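Local coordinates for protein lysyl oxidase (Pichia pastoris, PDB 1W7C) that is a copper amine oxidase carrying a topaquinone cofactor, which probably oxidises primary amines, lysine side chains among them, at residues Ile154-Leu159 against Val165-Met170; Cys193-Glu198 against Asn203-Gly208; Leu226-Asn231 against Thr236-Leu241. All coordinates share one frame; numbering follows the deposited sequence.

Interaction 1: Ile154-Leu159 against Val165-Met170; sequences IMRDVL and VPYEDM. With NAG (2-acetamido-2-deoxy-beta-D-glucopyranose), chain R.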
loop_
_atom_site.group_PDB
_atom_site.type_symbol
_atom_site.label_atom_id
_atom_site.label_comp_id
_atom_site.label_asym_id
_atom_site.label_seq_id
_atom_site.Cartn_x
_atom_site.Cartn_y
_atom_site.Cartn_z
ATOM N N ILE A 154 -27.051 -21.154 -43.150
ATOM C CA ILE A 154 -28.012 -20.424 -42.304
ATOM C C ILE A 154 -27.316 -19.638 -41.188
ATOM O O ILE A 154 -27.596 -18.461 -41.005
ATOM C CB ILE A 154 -29.087 -21.372 -41.719
ATOM C CG1 ILE A 154 -30.007 -21.871 -42.838
ATOM C CG2 ILE A 154 -29.934 -20.656 -40.654
ATOM C CD1 ILE A 154 -30.873 -23.064 -42.448
ATOM N N MET A 155 -26.408 -20.273 -40.447
ATOM C CA MET A 155 -25.761 -19.557 -39.350
ATOM C C MET A 155 -24.829 -18.449 -39.823
ATOM O O MET A 155 -24.689 -17.455 -39.132
ATOM C CB MET A 155 -25.066 -20.509 -38.375
ATOM C CG MET A 155 -26.029 -21.216 -37.434
ATOM S SD MET A 155 -27.156 -20.098 -36.525
ATOM C CE MET A 155 -25.976 -19.096 -35.610
ATOM N N ARG A 156 -24.216 -18.589 -41.000
ATOM C CA ARG A 156 -23.409 -17.498 -41.552
ATOM C C ARG A 156 -24.294 -16.269 -41.768
ATOM O O ARG A 156 -23.900 -15.153 -41.440
ATOM C CB ARG A 156 -22.737 -17.917 -42.867
ATOM C CG ARG A 156 -21.584 -18.882 -42.717
ATOM C CD ARG A 156 -21.022 -19.350 -44.062
ATOM N NE ARG A 156 -20.477 -18.220 -44.810
ATOM C CZ ARG A 156 -19.279 -17.687 -44.599
ATOM N NH1 ARG A 156 -18.467 -18.206 -43.694
ATOM N NH2 ARG A 156 -18.883 -16.643 -45.311
ATOM N N ASP A 157 -25.498 -16.492 -42.288
ATOM C CA ASP A 157 -26.454 -15.411 -42.526
ATOM C C ASP A 157 -26.952 -14.788 -41.210
ATOM O O ASP A 157 -27.011 -13.574 -41.090
ATOM C CB ASP A 157 -27.640 -15.900 -43.381
ATOM C CG ASP A 157 -28.351 -14.764 -44.092
ATOM O OD1 ASP A 157 -29.470 -14.399 -43.672
ATOM O OD2 ASP A 157 -27.857 -14.174 -45.076
ATOM N N VAL A 158 -27.282 -15.629 -40.232
ATOM C CA VAL A 158 -27.704 -15.173 -38.903
ATOM C C VAL A 158 -26.621 -14.308 -38.263
ATOM O O VAL A 158 -26.880 -13.191 -37.799
ATOM C CB VAL A 158 -28.012 -16.367 -37.959
ATOM C CG1 VAL A 158 -28.160 -15.903 -36.510
ATOM C CG2 VAL A 158 -29.287 -17.093 -38.406
ATOM N N LEU A 159 -25.397 -14.823 -38.243
ATOM C CA LEU A 159 -24.307 -14.106 -37.603
ATOM C C LEU A 159 -24.028 -12.756 -38.281
ATOM O O LEU A 159 -23.882 -11.753 -37.596
ATOM C CB LEU A 159 -23.054 -14.961 -37.557
ATOM C CG LEU A 159 -23.094 -16.190 -36.643
ATOM C CD1 LEU A 159 -21.882 -17.083 -36.955
ATOM C CD2 LEU A 159 -23.122 -15.790 -35.158
ATOM N N VAL A 165 -20.678 -8.220 -39.470
ATOM C CA VAL A 165 -19.515 -8.682 -40.221
ATOM C C VAL A 165 -19.705 -10.172 -40.504
ATOM O O VAL A 165 -20.435 -10.845 -39.780
ATOM C CB VAL A 165 -18.178 -8.440 -39.435
ATOM C CG1 VAL A 165 -18.009 -6.960 -39.055
ATOM C CG2 VAL A 165 -18.113 -9.333 -38.188
ATOM N N PRO A 166 -19.076 -10.698 -41.555
ATOM C CA PRO A 166 -19.203 -12.130 -41.846
ATOM C C PRO A 166 -18.433 -12.989 -40.837
ATOM O O PRO A 166 -17.599 -12.494 -40.070
ATOM C CB PRO A 166 -18.608 -12.259 -43.248
ATOM C CG PRO A 166 -17.661 -11.143 -43.355
ATOM C CD PRO A 166 -18.249 -10.005 -42.557
ATOM N N TYR A 167 -18.739 -14.276 -40.849
ATOM C CA TYR A 167 -18.104 -15.254 -39.975
ATOM C C TYR A 167 -16.575 -15.172 -39.952
ATOM O O TYR A 167 -15.981 -15.305 -38.886
ATOM C CB TYR A 167 -18.542 -16.643 -40.399
ATOM C CG TYR A 167 -18.005 -17.797 -39.573
ATOM C CD1 TYR A 167 -18.464 -18.036 -38.282
ATOM C CD2 TYR A 167 -17.074 -18.683 -40.109
ATOM C CE1 TYR A 167 -18.010 -19.112 -37.546
ATOM C CE2 TYR A 167 -16.618 -19.769 -39.380
ATOM C CZ TYR A 167 -17.083 -19.974 -38.096
ATOM O OH TYR A 167 -16.653 -21.060 -37.379
ATOM N N GLU A 168 -15.955 -14.887 -41.107
ATOM C CA GLU A 168 -14.496 -14.835 -41.215
ATOM C C GLU A 168 -13.895 -13.725 -40.341
ATOM O O GLU A 168 -12.704 -13.760 -40.015
ATOM C CB GLU A 168 -14.060 -14.581 -42.664
ATOM C CG GLU A 168 -14.163 -15.777 -43.599
ATOM C CD GLU A 168 -15.575 -16.288 -43.753
ATOM O OE1 GLU A 168 -15.762 -17.510 -43.563
ATOM O OE2 GLU A 168 -16.496 -15.470 -44.055
ATOM N N ASP A 169 -14.709 -12.719 -40.009
ATOM C CA ASP A 169 -14.244 -11.527 -39.305
ATOM C C ASP A 169 -14.530 -11.570 -37.808
ATOM O O ASP A 169 -14.326 -10.575 -37.118
ATOM C CB ASP A 169 -14.909 -10.273 -39.911
ATOM C CG ASP A 169 -14.470 -9.995 -41.308
ATOM O OD1 ASP A 169 -13.552 -10.674 -41.787
ATOM O OD2 ASP A 169 -14.986 -9.093 -41.991
ATOM N N MET A 170 -15.006 -12.705 -37.305
ATOM C CA MET A 170 -15.249 -12.894 -35.881
ATOM C C MET A 170 -14.624 -14.212 -35.416
ATOM O O MET A 170 -14.210 -15.058 -36.221
ATOM C CB MET A 170 -16.760 -12.838 -35.588
ATOM C CG MET A 170 -17.537 -14.083 -36.029
ATOM S SD MET A 170 -19.306 -13.933 -35.864
ATOM C CE MET A 170 -19.677 -12.636 -37.088
HETATM C C1 NAG R . -16.913 -21.483 -43.647
HETATM C C2 NAG R . -15.500 -22.076 -43.879
HETATM C C3 NAG R . -14.838 -21.494 -45.133
HETATM C C4 NAG R . -15.796 -21.585 -46.313
HETATM C C5 NAG R . -17.160 -21.006 -45.945
HETATM C C6 NAG R . -18.111 -21.134 -47.131
HETATM C C7 NAG R . -14.071 -22.748 -41.973
HETATM C C8 NAG R . -13.118 -22.254 -40.915
HETATM N N2 NAG R . -14.657 -21.807 -42.720
HETATM O O3 NAG R . -13.644 -22.188 -45.456
HETATM O O4 NAG R . -15.275 -20.891 -47.427
HETATM O O5 NAG R . -17.685 -21.678 -44.815
HETATM O O6 NAG R . -19.425 -21.347 -46.678
HETATM O O7 NAG R . -14.274 -23.953 -42.094
HETATM O O HOH W 1 -21.258 -14.916 -42.202
#

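Interaction 2: Cys193-Glu198 against Asn203-Gly208; sequences CNINTE and NLVPTG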
loop_
_atom_site.group_PDB
_atom_site.type_symbol
_atom_site.label_atom_id
_atom_site.label_comp_id
_atom_site.label_asym_id
_atom_site.label_seq_id
_atom_site.Cartn_x
_atom_site.Cartn_y
_atom_site.Cartn_z
ATOM N N CYS A 193 -19.243 -14.843 -29.358
ATOM C CA CYS A 193 -18.397 -14.430 -30.462
ATOM C C CYS A 193 -17.883 -13.008 -30.233
ATOM O O CYS A 193 -18.583 -12.160 -29.671
ATOM C CB CYS A 193 -19.174 -14.464 -31.788
ATOM S SG CYS A 193 -19.852 -16.065 -32.247
ATOM N N ASN A 194 -16.658 -12.760 -30.685
ATOM C CA ASN A 194 -16.031 -11.455 -30.576
ATOM C C ASN A 194 -15.473 -11.063 -31.938
ATOM O O ASN A 194 -15.062 -11.937 -32.724
ATOM C CB ASN A 194 -14.872 -11.480 -29.567
ATOM C CG ASN A 194 -15.326 -11.807 -28.161
ATOM O OD1 ASN A 194 -15.870 -12.883 -27.908
ATOM N ND2 ASN A 194 -15.053 -10.902 -27.226
ATOM N N ILE A 195 -15.450 -9.773 -32.233
ATOM C CA ILE A 195 -14.909 -9.301 -33.509
ATOM C C ILE A 195 -13.383 -9.538 -33.531
ATOM O O ILE A 195 -12.705 -9.288 -32.537
ATOM C CB ILE A 195 -15.223 -7.794 -33.714
ATOM C CG1 ILE A 195 -16.733 -7.497 -33.599
ATOM C CG2 ILE A 195 -14.633 -7.303 -35.027
ATOM C CD1 ILE A 195 -17.574 -8.075 -34.673
ATOM N N ASN A 196 -12.850 -10.011 -34.651
ATOM C CA ASN A 196 -11.405 -10.186 -34.786
ATOM C C ASN A 196 -10.728 -8.833 -34.871
ATOM O O ASN A 196 -11.223 -7.924 -35.538
ATOM C CB ASN A 196 -11.018 -10.942 -36.069
ATOM C CG ASN A 196 -11.529 -12.353 -36.122
ATOM O OD1 ASN A 196 -11.864 -12.961 -35.107
ATOM N ND2 ASN A 196 -11.571 -12.903 -37.329
ATOM N N THR A 197 -9.588 -8.712 -34.203
ATOM C CA THR A 197 -8.766 -7.508 -34.267
ATOM C C THR A 197 -7.348 -7.885 -34.603
ATOM O O THR A 197 -6.959 -9.049 -34.486
ATOM C CB THR A 197 -8.749 -6.745 -32.940
ATOM O OG1 THR A 197 -7.951 -7.464 -31.985
ATOM C CG2 THR A 197 -10.136 -6.601 -32.348
ATOM N N GLU A 198 -6.565 -6.887 -34.992
ATOM C CA GLU A 198 -5.161 -7.092 -35.281
ATOM C C GLU A 198 -4.251 -6.921 -34.055
ATOM O O GLU A 198 -3.054 -7.202 -34.137
ATOM C CB GLU A 198 -4.702 -6.146 -36.390
ATOM C CG GLU A 198 -4.350 -4.727 -35.951
ATOM C CD GLU A 198 -3.793 -3.861 -37.079
ATOM O OE1 GLU A 198 -4.050 -2.633 -37.066
ATOM O OE2 GLU A 198 -3.080 -4.390 -37.969
ATOM N N ASN A 203 -11.354 -8.881 -26.638
ATOM C CA ASN A 203 -12.152 -8.773 -25.413
ATOM C C ASN A 203 -12.903 -7.452 -25.284
ATOM O O ASN A 203 -13.831 -7.372 -24.487
ATOM C CB ASN A 203 -11.273 -8.950 -24.161
ATOM C CG ASN A 203 -11.179 -10.385 -23.675
ATOM O OD1 ASN A 203 -10.639 -10.638 -22.603
ATOM N ND2 ASN A 203 -11.661 -11.326 -24.465
ATOM N N LEU A 204 -12.509 -6.436 -26.056
ATOM C CA LEU A 204 -13.200 -5.152 -26.062
ATOM C C LEU A 204 -14.310 -5.074 -27.102
ATOM O O LEU A 204 -15.039 -4.087 -27.141
ATOM C CB LEU A 204 -12.193 -4.012 -26.292
ATOM C CG LEU A 204 -11.062 -3.880 -25.258
ATOM C CD1 LEU A 204 -10.225 -2.639 -25.504
ATOM C CD2 LEU A 204 -11.585 -3.874 -23.824
ATOM N N VAL A 205 -14.465 -6.131 -27.905
ATOM C CA VAL A 205 -15.505 -6.183 -28.930
ATOM C C VAL A 205 -16.323 -7.476 -28.888
ATOM O O VAL A 205 -16.449 -8.198 -29.889
ATOM C CB VAL A 205 -14.883 -5.924 -30.327
ATOM C CG1 VAL A 205 -14.573 -4.446 -30.495
ATOM C CG2 VAL A 205 -13.612 -6.734 -30.521
ATOM N N PRO A 206 -16.921 -7.749 -27.723
ATOM C CA PRO A 206 -17.892 -8.836 -27.603
ATOM C C PRO A 206 -19.181 -8.468 -28.318
ATOM O O PRO A 206 -19.667 -7.331 -28.215
ATOM C CB PRO A 206 -18.134 -8.923 -26.094
ATOM C CG PRO A 206 -17.961 -7.499 -25.596
ATOM C CD PRO A 206 -16.838 -6.968 -26.474
ATOM N N THR A 207 -19.751 -9.431 -29.040
ATOM C CA THR A 207 -20.907 -9.160 -29.921
ATOM C C THR A 207 -22.282 -9.255 -29.289
ATOM O O THR A 207 -23.254 -8.806 -29.888
ATOM C CB THR A 207 -20.901 -10.129 -31.099
ATOM O OG1 THR A 207 -21.052 -11.476 -30.631
ATOM C CG2 THR A 207 -19.575 -10.073 -31.858
ATOM N N GLY A 208 -22.389 -9.884 -28.130
ATOM C CA GLY A 208 -23.688 -10.170 -27.534
ATOM C C GLY A 208 -24.421 -11.320 -28.185
ATOM O O GLY A 208 -25.603 -11.539 -27.906
#

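Interaction 3: Leu226-Asn231 against Thr236-Leu241; sequences LEYIYN and TSAEEL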
loop_
_atom_site.group_PDB
_atom_site.type_symbol
_atom_site.label_atom_id
_atom_site.label_comp_id
_atom_site.label_asym_id
_atom_site.label_seq_id
_atom_site.Cartn_x
_atom_site.Cartn_y
_atom_site.Cartn_z
ATOM N N LEU A 226 -27.507 -26.665 -28.246
ATOM C CA LEU A 226 -28.765 -26.604 -27.514
ATOM C C LEU A 226 -29.552 -25.301 -27.696
ATOM O O LEU A 226 -30.784 -25.326 -27.849
ATOM C CB LEU A 226 -28.500 -26.811 -26.027
ATOM C CG LEU A 226 -27.838 -28.117 -25.620
ATOM C CD1 LEU A 226 -27.526 -28.052 -24.147
ATOM C CD2 LEU A 226 -28.750 -29.290 -25.931
ATOM N N GLU A 227 -28.844 -24.181 -27.637
ATOM C CA GLU A 227 -29.449 -22.863 -27.670
ATOM C C GLU A 227 -28.587 -21.852 -28.376
ATOM O O GLU A 227 -27.353 -21.925 -28.314
ATOM C CB GLU A 227 -29.694 -22.342 -26.241
ATOM C CG GLU A 227 -30.592 -23.209 -25.401
ATOM C CD GLU A 227 -30.677 -22.762 -23.951
ATOM O OE1 GLU A 227 -31.570 -23.270 -23.223
ATOM O OE2 GLU A 227 -29.859 -21.903 -23.537
ATOM N N TYR A 228 -29.262 -20.913 -29.046
ATOM C CA TYR A 228 -28.694 -19.614 -29.397
ATOM C C TYR A 228 -29.397 -18.567 -28.563
ATOM O O TYR A 228 -30.611 -18.617 -28.415
ATOM C CB TYR A 228 -28.877 -19.331 -30.894
ATOM C CG TYR A 228 -28.077 -20.276 -31.744
ATOM C CD1 TYR A 228 -28.686 -21.277 -32.501
ATOM C CD2 TYR A 228 -26.688 -20.208 -31.727
ATOM C CE1 TYR A 228 -27.918 -22.153 -33.254
ATOM C CE2 TYR A 228 -25.921 -21.078 -32.456
ATOM C CZ TYR A 228 -26.531 -22.047 -33.220
ATOM O OH TYR A 228 -25.723 -22.893 -33.949
ATOM N N ILE A 229 -28.644 -17.623 -28.014
ATOM C CA ILE A 229 -29.197 -16.631 -27.106
ATOM C C ILE A 229 -28.774 -15.261 -27.600
ATOM O O ILE A 229 -27.589 -15.013 -27.797
ATOM C CB ILE A 229 -28.706 -16.879 -25.670
ATOM C CG1 ILE A 229 -29.153 -18.254 -25.168
ATOM C CG2 ILE A 229 -29.150 -15.746 -24.742
ATOM C CD1 ILE A 229 -28.361 -18.765 -24.001
ATOM N N TYR A 230 -29.754 -14.377 -27.787
ATOM C CA TYR A 230 -29.508 -13.045 -28.318
ATOM C C TYR A 230 -30.580 -12.117 -27.796
ATOM O O TYR A 230 -31.761 -12.459 -27.806
ATOM C CB TYR A 230 -29.478 -13.065 -29.852
ATOM C CG TYR A 230 -29.258 -11.692 -30.458
ATOM C CD1 TYR A 230 -27.980 -11.150 -30.572
ATOM C CD2 TYR A 230 -30.333 -10.930 -30.895
ATOM C CE1 TYR A 230 -27.784 -9.909 -31.114
ATOM C CE2 TYR A 230 -30.147 -9.681 -31.447
ATOM C CZ TYR A 230 -28.879 -9.174 -31.551
ATOM O OH TYR A 230 -28.683 -7.936 -32.093
ATOM N N ASN A 231 -30.166 -10.950 -27.299
ATOM C CA ASN A 231 -31.093 -9.986 -26.700
ATOM C C ASN A 231 -31.988 -10.657 -25.650
ATOM O O ASN A 231 -33.185 -10.424 -25.599
ATOM C CB ASN A 231 -31.919 -9.279 -27.787
ATOM C CG ASN A 231 -32.745 -8.123 -27.247
ATOM O OD1 ASN A 231 -32.370 -7.466 -26.260
ATOM N ND2 ASN A 231 -33.882 -7.850 -27.913
ATOM N N THR A 236 -33.972 -22.519 -29.891
ATOM C CA THR A 236 -33.517 -23.903 -29.757
ATOM C C THR A 236 -32.979 -24.481 -31.055
ATOM O O THR A 236 -32.544 -25.621 -31.076
ATOM C CB THR A 236 -34.622 -24.789 -29.192
ATOM O OG1 THR A 236 -35.785 -24.689 -30.012
ATOM C CG2 THR A 236 -35.064 -24.311 -27.812
ATOM N N SER A 237 -32.960 -23.671 -32.116
ATOM C CA SER A 237 -32.307 -24.049 -33.373
ATOM C C SER A 237 -31.936 -22.817 -34.204
ATOM O O SER A 237 -32.529 -21.745 -34.046
ATOM C CB SER A 237 -33.216 -24.968 -34.187
ATOM O OG SER A 237 -34.327 -24.245 -34.676
ATOM N N ALA A 238 -30.954 -22.989 -35.084
ATOM C CA ALA A 238 -30.597 -21.992 -36.090
ATOM C C ALA A 238 -31.805 -21.551 -36.913
ATOM O O ALA A 238 -31.939 -20.372 -37.218
ATOM C CB ALA A 238 -29.521 -22.547 -37.009
ATOM N N GLU A 239 -32.679 -22.505 -37.261
ATOM C CA GLU A 239 -33.830 -22.235 -38.113
ATOM C C GLU A 239 -34.808 -21.313 -37.388
ATOM O O GLU A 239 -35.321 -20.366 -37.975
ATOM C CB GLU A 239 -34.540 -23.547 -38.538
ATOM C CG GLU A 239 -33.802 -24.338 -39.616
ATOM C CD GLU A 239 -32.618 -25.167 -39.106
ATOM O OE1 GLU A 239 -32.415 -25.283 -37.873
ATOM O OE2 GLU A 239 -31.876 -25.712 -39.957
ATOM N N GLU A 240 -35.045 -21.578 -36.104
ATOM C CA GLU A 240 -35.945 -20.742 -35.308
ATOM C C GLU A 240 -35.461 -19.295 -35.257
ATOM O O GLU A 240 -36.259 -18.363 -35.393
ATOM C CB GLU A 240 -36.084 -21.266 -33.880
ATOM C CG GLU A 240 -37.168 -20.550 -33.087
ATOM C CD GLU A 240 -37.247 -20.964 -31.626
ATOM O OE1 GLU A 240 -36.365 -21.684 -31.134
ATOM O OE2 GLU A 240 -38.201 -20.538 -30.954
ATOM N N LEU A 241 -34.161 -19.117 -35.028
ATOM C CA LEU A 241 -33.586 -17.781 -34.930
ATOM C C LEU A 241 -33.636 -17.079 -36.282
ATOM O O LEU A 241 -34.039 -15.926 -36.384
ATOM C CB LEU A 241 -32.152 -17.852 -34.408
ATOM C CG LEU A 241 -31.389 -16.529 -34.334
ATOM C CD1 LEU A 241 -32.173 -15.436 -33.645
ATOM C CD2 LEU A 241 -30.063 -16.761 -33.592
#

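Interaction 1: Ile154-Leu159 against Val165-Met170
Arg156 and Glu168 meet in an end-on, two-pronged salt bridge at the sugar-facing edge of this contact. Arg156 NH1 donates to Glu168 OE1 at 2.8 Å, on the syn lone pair of that oxygen, while Arg156 NH2 reaches Glu168 OE2 at 2.9 Å from the syn side, tilted a little out of the carboxylate plane. Both oxygens lie close to the guanidinium plane, yet the two planes stay 33° apart, a twisted rather than coplanar pairing. A bend in the arginine chain (chi3 63°) turns the guanidinium toward Glu168. The sugar NAG lies over one face of this group, and NH1 also bonds Asn151 OD1, so the cation has partners beyond its carboxylate mate. Over the other face of the guanidinium a water joins the backbones, donating to Arg156 O at 2.8 Å and accepting from Tyr167 N at 2.9 Å.

The closely packed part is apolar. Leu159 and Tyr167 run side by side, with Leu159 CD1 3.8 Å from Tyr167 CD1. Tyr167 holds CG anti to its own backbone N (chi1 -178°), which carries the ring along the leucine, and its hydroxyl bonds Asn147 OD1. Deeper still, Met170 CE comes to 4.1 Å from Leu159 CB; Phe209 and Ile163 add to this buried side. Thus the glycan and Glu168 mark the exposed flank, and Met170 the inner one. The whole is a helix-to-strand connection: helix 153-163 is followed by a 3-10 turn, residues 167-169, that folds back against it and leads into strand 170-180, outermost within this chain in an antiparallel sheet.

Interaction 2: Cys193-Glu198 against Asn203-Gly208
Ile195 and Val205 cross at about a right angle where strand 187-195 meets the returning chain in an antiparallel beta pairing, a hairpin with a long loop. Asn194 and Pro206 form its non-hydrogen-bonded pair, with CA atoms 4.4 Å apart, and a backbone bond lies on either side of it: Ile195 N to Val205 O and Thr207 N to Cys193 O. The partner strand, residues 206-207, is short and weakly bonded; at the loop end, the Asn203 side chain lies about 10 Å from the copper ion.

The apolar side chains fit by their branches. Ile195 CB rests 3.7 Å from Val205 CG2, and the same methyl receives Thr197 CG2 at 3.9 Å; the Thr197 hydroxyl is held instead by Ala201 N. The far end of the isoleucine, CD1, reaches Thr207 CG2 at 4.0 Å, the two side chains crossing obliquely, and Ile163 of helix 153-163 packs on both. Asn194 goes with Pro206 on the same face of the sheet: its ND2 lies 3.5 Å from Pro206 CA and donates to Glu202 O, while its OD1 bonds His173 NE2, which fixes the amide's rotation. Cys193 ties the strand to its neighbour through a disulfide to Cys172.

Thr207 combines both chemistries, its methyl on Ile195, while its hydroxyl, set between the backbone N and the carbonyl carbon (chi1 63°), donates to Cys193 O and is hydrogen-bonded to Phe209 N. A valine here would probably leave Cys193 O with one donor fewer and Phe209 N without its side-chain partner. Cys193 O is gripped twice, by Thr207 N in the carbonyl plane and by Thr207 OG1, 2.7 Å away and 46° above that plane.

Interaction 3: Leu226-Asn231 against Thr236-Leu241
Tyr228 points the edge of its ring at the first turn of helix 238-246. Tyr228 CE1 lies 3.6 Å from Ala238 N and Tyr228 CD1 is 4.0 Å from Ser237 C, both partners near the ring plane, so the aromatic C-H edge abuts the peptide that opens the helix. The base of the same side chain meets Leu241, whose CD2 comes to 3.9 Å from Tyr228 CB. Leu241 sets CG anti to its backbone N (chi1 176°), bringing that methyl up to the strand from one turn further along.

Thr236 closes the solvent side through backbone proximity, with its CA 3.6 Å from Leu226 O. No hydrogen bond joins the two segments; the polar ties lie within the helix start. Ser237 is the N-cap, its OG accepting from Glu240 N at 3.1 Å, and Glu240 OE1 in turn takes Thr236 N at 2.8 Å, in a nearly straight bond.

Leu226 and Glu227 form a classic beta bulge opposite Lys212 on strand 209-214, while Trp521 of the second subunit packs on Glu227 and Ile229. Helix 238-246, reached through strand 233-235, lies against strand 224-230 here and beside helix 153-163, whose Met155 touches Tyr228 and Ala238 and whose Val158 touches Leu241.

In the fold
Interaction 2 is the buried member of the set, while interactions 1 and 3 are each partly buried, with one flank near solvent. Their chemistry follows: backbone pairing dominates in interaction 2, a salt bridge beside a glycan edges interaction 1, and interaction 3 is held by van der Waals packing across its segments. Interactions 2 and 3 each include a strand of one antiparallel sheet, and interaction 1 leads into its outermost strand within this chain. The helices of interactions 1 and 3 touch where Ile154 CD1 lies 3.8 Å from Glu239 OE2. Interactions 1 and 2 join through a probable hydrogen bond, Asp169 O to Asn196 N at 2.9 Å. Interactions 2 and 3 meet more lightly, Gly208 O packing on Tyr230.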